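AceL NrdHF-1-1 Intein (Metagenome, PDB 6ZGQ) is one of the naturally split class 3 inteins, which excise themselves from a precursor and join the flanking exteins, here a linked splice-inactive variant. Local coordinates at residues Lys90-Ile102 / Ile110-His122. Sequence-based numbering, arbitrary orientation. Where two conformers were deposited one is given.
Sequences KDFEPSEDKYFII and IKRIKSTDVKITH
The F92 ring meets S115 CB at its edge, in plane, while F100 CZ sits over one face, offset toward the ring's rim. With chi1 at -175°, F92 swings its ring away from the backbone N and sets CZ 3.5 Å from S115 CB. F100 offers its ring edge to V118 CG2, 3.7 Å from CD2, and stacks on F66. On the opposite sheet face, Y99 CE2 lies 3.5 Å from K114 CG, the two side chains running side by side.

S95 N donates to S115 OG (3.0 Å), and S115 N reaches K98 O in the carbonyl plane. Beyond, the antiparallel hairpin of strands 98-104 and 109-114 pairs F100 with I113 and I102 with K111.

K114 bends at chi3 (76°), laying CE against E96 CB and CG and bringing NZ within 3.0 Å of E96 OE2, a salt bridge whose hydrogen bond is weak. A leucine in place of K114 would probably leave the E96 carboxylate without this cation. That ion pair lies toward solvent, whereas S115 is buried and bonded to both S95 N and K98 O, pinning the S95–K98 turn to the 3-10 segment 115-117 that follows the hairpin.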
loop_
_atom_site.group_PDB
_atom_site.type_symbol
_atom_site.label_atom_id
_atom_site.label_comp_id
_atom_site.label_asym_id
_atom_site.label_seq_id
_atom_site.Cartn_x
_atom_site.Cartn_y
_atom_site.Cartn_z
ATOM N N LYS A 90 -2.964 6.396 -10.740
ATOM C CA LYS A 90 -3.145 6.754 -12.157
ATOM C C LYS A 90 -2.222 7.901 -12.608
ATOM O O LYS A 90 -1.979 8.036 -13.814
ATOM C CB LYS A 90 -4.612 7.117 -12.443
ATOM C CG LYS A 90 -5.093 8.401 -11.780
ATOM C CD LYS A 90 -6.575 8.633 -12.006
ATOM C CE LYS A 90 -6.983 10.049 -11.636
ATOM N NZ LYS A 90 -8.429 10.127 -11.309
ATOM N N ASP A 91 -1.725 8.705 -11.654
ATOM C CA ASP A 91 -0.875 9.877 -11.929
ATOM C C ASP A 91 0.621 9.577 -11.766
ATOM O O ASP A 91 1.432 10.365 -12.252
ATOM C CB ASP A 91 -1.267 11.064 -11.027
ATOM C CG ASP A 91 -2.661 11.581 -11.322
ATOM O OD1 ASP A 91 -3.027 11.644 -12.513
ATOM O OD2 ASP A 91 -3.391 11.902 -10.364
ATOM N N PHE A 92 0.979 8.460 -11.114
ATOM C CA PHE A 92 2.382 8.176 -10.751
ATOM C C PHE A 92 3.242 8.000 -12.002
ATOM O O PHE A 92 2.925 7.172 -12.865
ATOM C CB PHE A 92 2.528 6.947 -9.837
ATOM C CG PHE A 92 3.945 6.717 -9.370
ATOM C CD1 PHE A 92 4.467 7.425 -8.294
ATOM C CD2 PHE A 92 4.771 5.821 -10.030
ATOM C CE1 PHE A 92 5.773 7.230 -7.878
ATOM C CE2 PHE A 92 6.078 5.626 -9.621
ATOM C CZ PHE A 92 6.582 6.333 -8.543
ATOM N N GLU A 93 4.315 8.797 -12.085
ATOM C CA GLU A 93 5.328 8.702 -13.147
ATOM C C GLU A 93 6.660 8.309 -12.506
ATOM O O GLU A 93 7.221 9.076 -11.722
ATOM C CB GLU A 93 5.455 10.025 -13.925
ATOM C CG GLU A 93 4.178 10.450 -14.652
ATOM C CD GLU A 93 3.788 9.575 -15.847
ATOM O OE1 GLU A 93 4.233 8.407 -15.942
ATOM O OE2 GLU A 93 3.005 10.057 -16.699
ATOM N N PRO A 94 7.165 7.093 -12.813
ATOM C CA PRO A 94 8.427 6.647 -12.224
ATOM C C PRO A 94 9.595 7.548 -12.634
ATOM O O PRO A 94 9.596 8.093 -13.741
ATOM C CB PRO A 94 8.604 5.210 -12.758
ATOM C CG PRO A 94 7.684 5.093 -13.920
ATOM C CD PRO A 94 6.569 6.073 -13.694
ATOM N N SER A 95 10.546 7.709 -11.712
ATOM C CA SER A 95 11.796 8.452 -11.927
ATOM C C SER A 95 12.877 7.860 -11.009
ATOM O O SER A 95 12.542 7.217 -9.998
ATOM C CB SER A 95 11.601 9.945 -11.659
ATOM O OG SER A 95 11.051 10.167 -10.375
ATOM N N GLU A 96 14.142 8.055 -11.392
ATOM C CA GLU A 96 15.302 7.516 -10.668
ATOM C C GLU A 96 15.425 8.106 -9.256
ATOM O O GLU A 96 16.100 7.506 -8.414
ATOM C CB GLU A 96 16.582 7.746 -11.482
ATOM C CG GLU A 96 16.570 6.984 -12.800
ATOM C CD GLU A 96 17.923 6.901 -13.482
ATOM O OE1 GLU A 96 18.684 7.892 -13.465
ATOM O OE2 GLU A 96 18.223 5.830 -14.054
ATOM N N ASP A 97 14.751 9.243 -9.008
ATOM C CA ASP A 97 14.807 9.979 -7.729
ATOM C C ASP A 97 13.592 9.715 -6.823
ATOM O O ASP A 97 13.533 10.276 -5.716
ATOM C CB ASP A 97 15.008 11.495 -7.976
ATOM C CG ASP A 97 13.732 12.220 -8.418
ATOM O OD1 ASP A 97 12.888 11.616 -9.120
ATOM O OD2 ASP A 97 13.587 13.412 -8.068
ATOM N N LYS A 98 12.646 8.879 -7.287
ATOM C CA LYS A 98 11.469 8.457 -6.495
ATOM C C LYS A 98 11.596 6.970 -6.159
ATOM O O LYS A 98 11.799 6.160 -7.069
ATOM C CB LYS A 98 10.156 8.692 -7.257
ATOM C CG LYS A 98 9.732 10.150 -7.402
ATOM C CD LYS A 98 8.448 10.264 -8.208
ATOM C CE LYS A 98 8.385 11.551 -9.010
ATOM N NZ LYS A 98 7.419 11.421 -10.133
ATOM N N TYR A 99 11.446 6.636 -4.873
ATOM C CA TYR A 99 11.709 5.295 -4.331
ATOM C C TYR A 99 10.488 4.768 -3.592
ATOM O O TYR A 99 9.966 5.474 -2.727
ATOM C CB TYR A 99 12.895 5.356 -3.362
ATOM C CG TYR A 99 14.162 5.831 -4.021
ATOM C CD1 TYR A 99 14.428 7.187 -4.173
ATOM C CD2 TYR A 99 15.085 4.926 -4.513
ATOM C CE1 TYR A 99 15.588 7.626 -4.790
ATOM C CE2 TYR A 99 16.243 5.351 -5.134
ATOM C CZ TYR A 99 16.495 6.700 -5.268
ATOM O OH TYR A 99 17.650 7.119 -5.884
ATOM N N PHE A 100 10.040 3.554 -3.947
ATOM C CA PHE A 100 9.018 2.817 -3.186
ATOM C C PHE A 100 9.679 2.215 -1.939
ATOM O O PHE A 100 10.905 2.009 -1.932
ATOM C CB PHE A 100 8.344 1.735 -4.046
ATOM C CG PHE A 100 7.447 2.285 -5.123
ATOM C CD1 PHE A 100 6.367 3.094 -4.799
ATOM C CD2 PHE A 100 7.673 1.981 -6.460
ATOM C CE1 PHE A 100 5.532 3.590 -5.786
ATOM C CE2 PHE A 100 6.855 2.488 -7.453
ATOM C CZ PHE A 100 5.777 3.286 -7.114
ATOM N N ILE A 101 8.866 1.957 -0.909
ATOM C CA ILE A 101 9.330 1.606 0.443
ATOM C C ILE A 101 8.980 0.139 0.739
ATOM O O ILE A 101 7.796 -0.180 0.895
ATOM C CB ILE A 101 8.697 2.551 1.498
ATOM C CG1 ILE A 101 8.925 4.024 1.110
ATOM C CG2 ILE A 101 9.256 2.272 2.894
ATOM C CD1 ILE A 101 8.122 5.024 1.924
ATOM N N ILE A 102 10.010 -0.724 0.765
ATOM C CA ILE A 102 9.930 -2.148 1.149
ATOM C C ILE A 102 10.382 -2.262 2.616
ATOM O O ILE A 102 11.309 -1.539 3.031
ATOM C CB ILE A 102 10.817 -3.040 0.231
ATOM C CG1 ILE A 102 10.337 -2.985 -1.226
ATOM C CG2 ILE A 102 10.843 -4.490 0.706
ATOM C CD1 ILE A 102 11.306 -3.600 -2.217
ATOM N N ILE A 110 13.854 -0.692 6.468
ATOM C CA ILE A 110 13.394 0.011 5.255
ATOM C C ILE A 110 14.410 -0.172 4.126
ATOM O O ILE A 110 15.593 0.159 4.309
ATOM C CB ILE A 110 13.203 1.525 5.499
ATOM C CG1 ILE A 110 12.213 1.777 6.644
ATOM C CG2 ILE A 110 12.749 2.209 4.212
ATOM C CD1 ILE A 110 11.943 3.242 6.907
ATOM N N LYS A 111 13.939 -0.682 2.981
ATOM C CA LYS A 111 14.709 -0.780 1.729
ATOM C C LYS A 111 14.012 0.046 0.653
ATOM O O LYS A 111 12.851 -0.228 0.348
ATOM C CB LYS A 111 14.812 -2.236 1.257
ATOM C CG LYS A 111 15.511 -2.389 -0.093
ATOM C CD LYS A 111 16.097 -3.774 -0.293
ATOM C CE LYS A 111 15.204 -4.660 -1.143
ATOM N NZ LYS A 111 15.842 -5.989 -1.311
ATOM N N ARG A 112 14.716 1.043 0.104
ATOM C CA ARG A 112 14.168 1.968 -0.891
ATOM C C ARG A 112 14.633 1.500 -2.270
ATOM O O ARG A 112 15.843 1.393 -2.497
ATOM C CB ARG A 112 14.609 3.407 -0.580
ATOM C CG ARG A 112 14.077 3.919 0.754
ATOM C CD ARG A 112 15.176 4.564 1.576
ATOM N NE ARG A 112 14.692 5.069 2.862
ATOM C CZ ARG A 112 14.965 4.538 4.052
ATOM N NH1 ARG A 112 15.722 3.452 4.166
ATOM N NH2 ARG A 112 14.465 5.097 5.145
ATOM N N ILE A 113 13.672 1.173 -3.144
ATOM C CA ILE A 113 13.942 0.700 -4.518
ATOM C C ILE A 113 13.516 1.781 -5.514
ATOM O O ILE A 113 12.495 2.438 -5.290
ATOM C CB ILE A 113 13.249 -0.655 -4.816
ATOM C CG1 ILE A 113 11.734 -0.593 -4.557
ATOM C CG2 ILE A 113 13.889 -1.755 -3.978
ATOM C CD1 ILE A 113 10.928 -1.484 -5.471
ATOM N N LYS A 114 14.315 1.974 -6.571
ATOM C CA LYS A 114 14.020 2.945 -7.638
ATOM C C LYS A 114 12.679 2.583 -8.282
ATOM O O LYS A 114 12.473 1.419 -8.627
ATOM C CB LYS A 114 15.140 2.970 -8.692
ATOM C CG LYS A 114 16.382 3.735 -8.263
ATOM C CD LYS A 114 17.507 3.618 -9.274
ATOM C CE LYS A 114 17.265 4.484 -10.497
ATOM N NZ LYS A 114 18.289 4.214 -11.544
ATOM N N SER A 115 11.778 3.570 -8.389
ATOM C CA SER A 115 10.448 3.389 -8.989
ATOM C C SER A 115 10.567 2.939 -10.456
ATOM O O SER A 115 9.666 2.258 -10.952
ATOM C CB SER A 115 9.617 4.668 -8.878
ATOM O OG SER A 115 10.314 5.786 -9.388
ATOM N N THR A 116 11.674 3.307 -11.115
ATOM C CA THR A 116 11.964 2.929 -12.509
ATOM C C THR A 116 12.273 1.425 -12.640
ATOM O O THR A 116 12.379 0.929 -13.759
ATOM C CB THR A 116 13.125 3.769 -13.090
ATOM O OG1 THR A 116 14.243 3.719 -12.199
ATOM C CG2 THR A 116 12.707 5.225 -13.281
ATOM N N ASP A 117 12.406 0.720 -11.508
ATOM C CA ASP A 117 12.592 -0.750 -11.476
ATOM C C ASP A 117 11.229 -1.444 -11.321
ATOM O O ASP A 117 11.197 -2.663 -11.202
ATOM C CB ASP A 117 13.476 -1.205 -10.295
ATOM C CG ASP A 117 14.968 -0.888 -10.467
ATOM O OD1 ASP A 117 15.405 -0.449 -11.548
ATOM O OD2 ASP A 117 15.710 -1.101 -9.490
ATOM N N VAL A 118 10.133 -0.673 -11.304
ATOM C CA VAL A 118 8.770 -1.166 -11.025
ATOM C C VAL A 118 7.890 -0.890 -12.249
ATOM O O VAL A 118 7.637 0.276 -12.578
ATOM C CB VAL A 118 8.173 -0.482 -9.765
ATOM C CG1 VAL A 118 6.743 -0.941 -9.477
ATOM C CG2 VAL A 118 9.057 -0.739 -8.550
ATOM N N LYS A 119 7.484 -1.975 -12.915
ATOM C CA LYS A 119 6.573 -1.975 -14.066
ATOM C C LYS A 119 5.159 -1.590 -13.580
ATOM O O LYS A 119 4.755 -2.014 -12.485
ATOM C CB LYS A 119 6.597 -3.379 -14.694
ATOM C CG LYS A 119 5.700 -3.617 -15.900
ATOM C CD LYS A 119 5.941 -4.999 -16.497
ATOM C CE LYS A 119 5.364 -6.111 -15.632
ATOM N NZ LYS A 119 5.812 -7.454 -16.087
ATOM N N ILE A 120 4.446 -0.784 -14.373
ATOM C CA ILE A 120 3.069 -0.348 -14.064
ATOM C C ILE A 120 2.131 -0.826 -15.180
ATOM O O ILE A 120 2.357 -0.484 -16.349
ATOM C CB ILE A 120 2.959 1.191 -13.919
ATOM C CG1 ILE A 120 4.047 1.736 -12.981
ATOM C CG2 ILE A 120 1.567 1.583 -13.423
ATOM C CD1 ILE A 120 4.144 3.247 -12.960
ATOM N N THR A 121 1.108 -1.602 -14.800
ATOM C CA THR A 121 0.049 -2.103 -15.705
ATOM C C THR A 121 -1.284 -1.504 -15.255
ATOM O O THR A 121 -1.625 -1.617 -14.070
ATOM C CB THR A 121 -0.021 -3.645 -15.654
ATOM O OG1 THR A 121 1.298 -4.152 -15.879
ATOM C CG2 THR A 121 -0.971 -4.214 -16.717
ATOM N N HIS A 122 -1.992 -0.845 -16.187
ATOM C CA HIS A 122 -3.379 -0.376 -16.002
ATOM C C HIS A 122 -4.275 -1.343 -16.782
ATOM O O HIS A 122 -4.140 -1.424 -17.998
ATOM C CB HIS A 122 -3.539 1.063 -16.521
ATOM C CG HIS A 122 -4.881 1.668 -16.253
ATOM N ND1 HIS A 122 -5.329 2.789 -16.913
ATOM C CD2 HIS A 122 -5.875 1.303 -15.409
ATOM C CE1 HIS A 122 -6.538 3.099 -16.478
ATOM N NE2 HIS A 122 -6.892 2.214 -15.564
HETATM O O HOH W 1 16.014 3.827 -14.480
#